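Local coordinates for protein D-galactonate dehydratase family member RspA (Pantoea ananatis, PDB 3T6C) that dehydrates D-gluconate to 2-dehydro-3-deoxy-D-gluconate with low activity in vitro, using one magnesium ion per subunit, as an enolase-superfamily enzyme, at residues R90-W95 / A331-I336; L383-P388 / E412-K417. All coordinates share one frame; numbering follows the deposited sequence. Where two conformers were deposited one is given.

In the fold
Both segments of contact 1 come earlier in the chain than those of contact 2. Their centres lie 29 Å apart, and their nearest atoms are about 18 Å apart. Contact 1 joins helix 91-100 of the N-terminal domain to helix 328-340, which follows barrel strand 317-318. Contact 2 joins helix 381-386 to the short helix 412-415, next to the antiparallel sheet formed by 29-37, 44-51 and 57-61. Both therefore lie where the N-terminal domain meets the barrel and the C-terminal part of the chain. Contact 1 also reaches a second subunit, whereas contact 2 stays within one chain. Both are away from the magnesium and gluconate site.

Contact 1: residues R90-W95 / A331-I336; sequences RIEDIW and AKKIAI
Lys333 reaches the carboxylate of Glu92 and forms a salt bridge. The hydrogen bond from Lys333 NZ to Glu92 OE2 is 2.8 Å long. It reaches the syn side of the carboxylate, 16° out of its plane. Glu92 OE1 is farther from Lys333 NZ, at 3.4 Å, so one oxygen carries the bond. The two side chains come from opposite directions and bridge helices whose nearest CA atoms, those of Glu92 and Lys333, are 11.6 Å apart. Lys333 spans its share with a chain extended beyond CG, while Glu92 bends at chi2 (75°). The indole of Trp95 lies nearby, but its cation-pi contact with Lys333 NZ is long and at most weak. Glu92 OE2 also accepts a hydrogen bond from Gln96 NE2, so two donors grip this oxygen. Lys333 NZ has a second acid partner, Glu339 of a second subunit. The buried ammonium is thus shared between two carboxylates, which probably favours its charged form. Farther out, Trp95 NE1 bonds to Gly326 O and fixes the indole beside helix 328-340. The contact is a buried interhelical salt bridge between the N-terminal capping domain and an outer helix of the enolase-type barrel, extended across a subunit interface.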
loop_
_atom_site.group_PDB
_atom_site.type_symbol
_atom_site.label_atom_id
_atom_site.label_comp_id
_atom_site.label_asym_id
_atom_site.label_seq_id
_atom_site.Cartn_x
_atom_site.Cartn_y
_atom_site.Cartn_z
ATOM N N ARG A 90 29.783 -6.233 -31.061
ATOM C CA ARG A 90 28.754 -6.716 -30.179
ATOM C C ARG A 90 28.940 -5.906 -28.897
ATOM O O ARG A 90 29.301 -6.420 -27.804
ATOM C CB ARG A 90 29.099 -8.186 -29.892
ATOM C CG ARG A 90 28.957 -9.047 -31.182
ATOM C CD ARG A 90 28.926 -10.563 -30.875
ATOM N NE ARG A 90 28.816 -11.285 -32.177
ATOM C CZ ARG A 90 28.148 -12.436 -32.358
ATOM N NH1 ARG A 90 27.555 -13.041 -31.329
ATOM N NH2 ARG A 90 28.130 -12.999 -33.569
ATOM N N ILE A 91 28.300 -4.753 -28.916
ATOM C CA ILE A 91 28.477 -3.760 -27.815
ATOM C C ILE A 91 27.716 -4.282 -26.607
ATOM O O ILE A 91 28.255 -4.319 -25.511
ATOM C CB ILE A 91 27.988 -2.343 -28.197
ATOM C CG1 ILE A 91 28.789 -1.815 -29.408
ATOM C CG2 ILE A 91 28.095 -1.421 -26.959
ATOM C CD1 ILE A 91 28.428 -0.359 -29.807
ATOM N N GLU A 92 26.464 -4.701 -26.800
ATOM C CA GLU A 92 25.674 -5.148 -25.661
ATOM C C GLU A 92 26.221 -6.437 -25.054
ATOM O O GLU A 92 26.232 -6.577 -23.837
ATOM C CB GLU A 92 24.244 -5.399 -26.140
ATOM C CG GLU A 92 23.290 -5.730 -25.005
ATOM C CD GLU A 92 22.898 -4.529 -24.167
ATOM O OE1 GLU A 92 22.595 -3.455 -24.727
ATOM O OE2 GLU A 92 22.855 -4.695 -22.938
ATOM N N ASP A 93 26.667 -7.374 -25.899
ATOM C CA ASP A 93 27.162 -8.660 -25.395
ATOM C C ASP A 93 28.447 -8.378 -24.624
ATOM O O ASP A 93 28.672 -8.992 -23.576
ATOM C CB ASP A 93 27.458 -9.617 -26.563
ATOM C CG ASP A 93 27.929 -10.974 -26.079
ATOM O OD1 ASP A 93 27.098 -11.747 -25.564
ATOM O OD2 ASP A 93 29.129 -11.308 -26.247
ATOM N N ILE A 94 29.300 -7.467 -25.115
ATOM C CA ILE A 94 30.494 -7.100 -24.374
ATOM C C ILE A 94 30.143 -6.377 -23.058
ATOM O O ILE A 94 30.731 -6.667 -22.017
ATOM C CB ILE A 94 31.448 -6.256 -25.245
ATOM C CG1 ILE A 94 32.044 -7.143 -26.363
ATOM C CG2 ILE A 94 32.554 -5.576 -24.367
ATOM C CD1 ILE A 94 32.812 -6.294 -27.387
ATOM N N TRP A 95 29.178 -5.446 -23.086
ATOM C CA TRP A 95 28.813 -4.761 -21.856
ATOM C C TRP A 95 28.308 -5.779 -20.822
ATOM O O TRP A 95 28.739 -5.763 -19.676
ATOM C CB TRP A 95 27.693 -3.715 -22.130
ATOM C CG TRP A 95 27.572 -2.736 -20.963
ATOM C CD1 TRP A 95 28.260 -1.539 -20.798
ATOM C CD2 TRP A 95 26.790 -2.922 -19.786
ATOM N NE1 TRP A 95 27.914 -0.972 -19.582
ATOM C CE2 TRP A 95 27.004 -1.802 -18.954
ATOM C CE3 TRP A 95 25.927 -3.951 -19.357
ATOM C CZ2 TRP A 95 26.376 -1.670 -17.718
ATOM C CZ3 TRP A 95 25.290 -3.816 -18.132
ATOM C CH2 TRP A 95 25.528 -2.683 -17.328
ATOM N N ALA A 331 23.493 4.326 -19.940
ATOM C CA ALA A 331 22.908 5.659 -19.868
ATOM C C ALA A 331 21.687 5.761 -20.770
ATOM O O ALA A 331 20.696 6.426 -20.422
ATOM C CB ALA A 331 23.935 6.719 -20.274
ATOM N N LYS A 332 21.764 5.192 -21.971
ATOM C CA LYS A 332 20.620 5.253 -22.872
ATOM C C LYS A 332 19.438 4.548 -22.248
ATOM O O LYS A 332 18.273 5.020 -22.359
ATOM C CB LYS A 332 20.995 4.635 -24.248
ATOM C CG LYS A 332 19.886 4.650 -25.271
ATOM C CD LYS A 332 19.491 6.058 -25.650
ATOM C CE LYS A 332 18.625 6.045 -26.902
ATOM N NZ LYS A 332 18.116 7.381 -27.235
ATOM N N LYS A 333 19.707 3.441 -21.565
ATOM C CA LYS A 333 18.617 2.704 -20.883
ATOM C C LYS A 333 18.002 3.532 -19.749
ATOM O O LYS A 333 16.792 3.561 -19.598
ATOM C CB LYS A 333 19.077 1.347 -20.354
ATOM C CG LYS A 333 19.594 0.481 -21.510
ATOM C CD LYS A 333 20.024 -0.850 -20.944
ATOM C CE LYS A 333 20.594 -1.688 -22.144
ATOM N NZ LYS A 333 21.364 -2.827 -21.576
ATOM N N ILE A 334 18.833 4.219 -18.972
ATOM C CA ILE A 334 18.299 5.049 -17.890
ATOM C C ILE A 334 17.540 6.234 -18.480
ATOM O O ILE A 334 16.524 6.673 -17.932
ATOM C CB ILE A 334 19.481 5.573 -17.018
ATOM C CG1 ILE A 334 20.050 4.394 -16.203
ATOM C CG2 ILE A 334 18.955 6.682 -16.076
ATOM C CD1 ILE A 334 21.437 4.660 -15.622
ATOM N N ALA A 335 18.034 6.789 -19.605
ATOM C CA ALA A 335 17.332 7.912 -20.212
ATOM C C ALA A 335 15.924 7.468 -20.663
ATOM O O ALA A 335 14.950 8.192 -20.492
ATOM C CB ALA A 335 18.156 8.443 -21.387
ATOM N N ILE A 336 15.837 6.300 -21.279
ATOM C CA ILE A 336 14.542 5.723 -21.723
ATOM C C ILE A 336 13.634 5.373 -20.533
ATOM O O ILE A 336 12.423 5.692 -20.537
ATOM C CB ILE A 336 14.798 4.499 -22.603
ATOM C CG1 ILE A 336 15.284 4.994 -23.974
ATOM C CG2 ILE A 336 13.497 3.624 -22.695
ATOM C CD1 ILE A 336 15.849 3.878 -24.859
#

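Contact 2: residues L383-P388 / E412-K417; sequences LREVFP and EALAAK
Val386 packs against Leu414 and Ala415 with both of its methyl groups. Its CG1 meets the methyl of Ala415, with Val386 CG1 and Ala415 CB 3.8 Å apart. Its CG2 slides past the base of the leucine, with Val386 CG2 3.9 Å from Leu414 CB. Chi1 of 172° turns the fork so that CG1 is anti to the backbone N and CG2 anti to the carbonyl carbon. This is the tight, buried side, and the small alanine lets the backbones come close: the CA atoms of Val386 and Ala415 are 5.7 Å apart. Pro39 also touches Val386 here. On the solvent side the partner is the exposed, variable Glu385, whose aliphatic part crosses Leu414 at about a right angle. The close approach of Glu385 CG to Leu414 CD2 holds for one of two deposited conformers and is doubtful. No hydrogen bond joins the two segments directly. Backbone bonds of Val386 with Asn411 and of Pro388 with Asp409 tie the first segment to the residues before helix 412-415. Here a helix end packs through apolar groups on a short helix, beside the N-terminal antiparallel sheet of this mandelate racemase/muconate lactonizing enzyme family member.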
loop_
_atom_site.group_PDB
_atom_site.type_symbol
_atom_site.label_atom_id
_atom_site.label_comp_id
_atom_site.label_asym_id
_atom_site.label_seq_id
_atom_site.Cartn_x
_atom_site.Cartn_y
_atom_site.Cartn_z
ATOM N N LEU A 383 42.835 21.574 -22.773
ATOM C CA LEU A 383 41.884 20.496 -23.010
ATOM C C LEU A 383 41.474 20.411 -24.470
ATOM O O LEU A 383 41.432 19.324 -25.060
ATOM C CB LEU A 383 40.616 20.745 -22.180
ATOM C CG LEU A 383 40.699 20.233 -20.742
ATOM C CD1 LEU A 383 39.535 20.802 -19.912
ATOM C CD2 LEU A 383 40.681 18.676 -20.760
ATOM N N ARG A 384 41.219 21.575 -25.066
ATOM C CA ARG A 384 40.804 21.617 -26.463
ATOM C C ARG A 384 41.888 21.157 -27.447
ATOM O O ARG A 384 41.577 20.607 -28.498
ATOM C CB ARG A 384 40.268 23.007 -26.807
ATOM C CG ARG A 384 38.937 23.314 -26.110
ATOM C CD ARG A 384 38.382 24.699 -26.420
ATOM N NE ARG A 384 37.055 24.759 -25.774
ATOM C CZ ARG A 384 35.910 24.355 -26.359
ATOM N NH1 ARG A 384 35.913 23.925 -27.622
ATOM N NH2 ARG A 384 34.762 24.393 -25.695
ATOM N N GLU A 385 43.144 21.427 -27.103
ATOM C CA GLU A 385 44.293 20.971 -27.857
ATOM C C GLU A 385 44.514 19.467 -27.716
ATOM O O GLU A 385 44.739 18.771 -28.708
ATOM C CB GLU A 385 45.528 21.689 -27.310
ATOM C CG GLU A 385 46.806 21.419 -28.077
ATOM C CD GLU A 385 47.681 22.664 -28.176
ATOM O OE1 GLU A 385 48.370 22.785 -29.174
ATOM O OE2 GLU A 385 47.673 23.525 -27.273
ATOM N N VAL A 386 44.477 18.979 -26.477
ATOM C CA VAL A 386 44.704 17.538 -26.206
ATOM C C VAL A 386 43.569 16.667 -26.747
ATOM O O VAL A 386 43.798 15.549 -27.179
ATOM C CB VAL A 386 44.907 17.269 -24.710
ATOM C CG1 VAL A 386 44.955 15.770 -24.414
ATOM C CG2 VAL A 386 46.275 17.910 -24.263
ATOM N N PHE A 387 42.366 17.226 -26.774
ATOM C CA PHE A 387 41.195 16.513 -27.294
ATOM C C PHE A 387 40.551 17.245 -28.456
ATOM O O PHE A 387 39.547 17.905 -28.278
ATOM C CB PHE A 387 40.155 16.316 -26.168
ATOM C CG PHE A 387 40.627 15.452 -25.025
ATOM C CD1 PHE A 387 41.299 16.030 -23.920
ATOM C CD2 PHE A 387 40.367 14.096 -25.018
ATOM C CE1 PHE A 387 41.724 15.219 -22.836
ATOM C CE2 PHE A 387 40.758 13.295 -23.973
ATOM C CZ PHE A 387 41.446 13.856 -22.867
ATOM N N PRO A 388 41.102 17.118 -29.670
ATOM C CA PRO A 388 40.470 17.806 -30.814
ATOM C C PRO A 388 39.036 17.342 -31.029
ATOM O O PRO A 388 38.741 16.136 -30.938
ATOM C CB PRO A 388 41.345 17.384 -32.009
ATOM C CG PRO A 388 42.676 17.060 -31.370
ATOM C CD PRO A 388 42.354 16.444 -30.036
ATOM N N GLU A 412 47.976 11.854 -28.070
ATOM C CA GLU A 412 48.672 11.130 -26.985
ATOM C C GLU A 412 49.951 11.850 -26.575
ATOM O O GLU A 412 50.301 11.875 -25.388
ATOM C CB GLU A 412 49.018 9.716 -27.417
ATOM C CG GLU A 412 47.762 8.862 -27.664
ATOM C CD GLU A 412 48.022 7.377 -27.737
ATOM O OE1 GLU A 412 48.841 6.847 -26.963
ATOM O OE2 GLU A 412 47.405 6.747 -28.607
ATOM N N ALA A 413 50.661 12.409 -27.552
ATOM C CA ALA A 413 51.910 13.128 -27.222
ATOM C C ALA A 413 51.654 14.320 -26.326
ATOM O O ALA A 413 52.404 14.547 -25.377
ATOM C CB ALA A 413 52.680 13.573 -28.505
ATOM N N LEU A 414 50.620 15.111 -26.632
ATOM C CA LEU A 414 50.296 16.271 -25.823
ATOM C C LEU A 414 49.696 15.854 -24.487
ATOM O O LEU A 414 49.921 16.502 -23.457
ATOM C CB LEU A 414 49.325 17.191 -26.558
ATOM C CG LEU A 414 49.913 18.270 -27.487
ATOM C CD1 LEU A 414 51.155 17.859 -28.251
ATOM C CD2 LEU A 414 48.839 18.771 -28.384
ATOM N N ALA A 415 48.941 14.755 -24.478
ATOM C CA ALA A 415 48.333 14.298 -23.228
ATOM C C ALA A 415 49.425 13.955 -22.232
ATOM O O ALA A 415 49.249 14.154 -21.022
ATOM C CB ALA A 415 47.445 13.061 -23.487
ATOM N N ALA A 416 50.537 13.412 -22.728
ATOM C CA ALA A 416 51.670 13.059 -21.864
ATOM C C ALA A 416 52.339 14.251 -21.199
ATOM O O ALA A 416 53.083 14.085 -20.216
ATOM C CB ALA A 416 52.695 12.234 -22.657
ATOM N N LYS A 417 52.129 15.444 -21.744
ATOM C CA LYS A 417 52.690 16.657 -21.163
ATOM C C LYS A 417 51.905 17.125 -19.946
ATOM O O LYS A 417 52.329 18.060 -19.266
ATOM C CB LYS A 417 52.727 17.770 -22.196
ATOM C CG LYS A 417 53.714 17.473 -23.332
ATOM C CD LYS A 417 55.177 17.577 -22.840
ATOM C CE LYS A 417 55.621 19.058 -22.805
ATOM N NZ LYS A 417 57.048 19.271 -22.409
#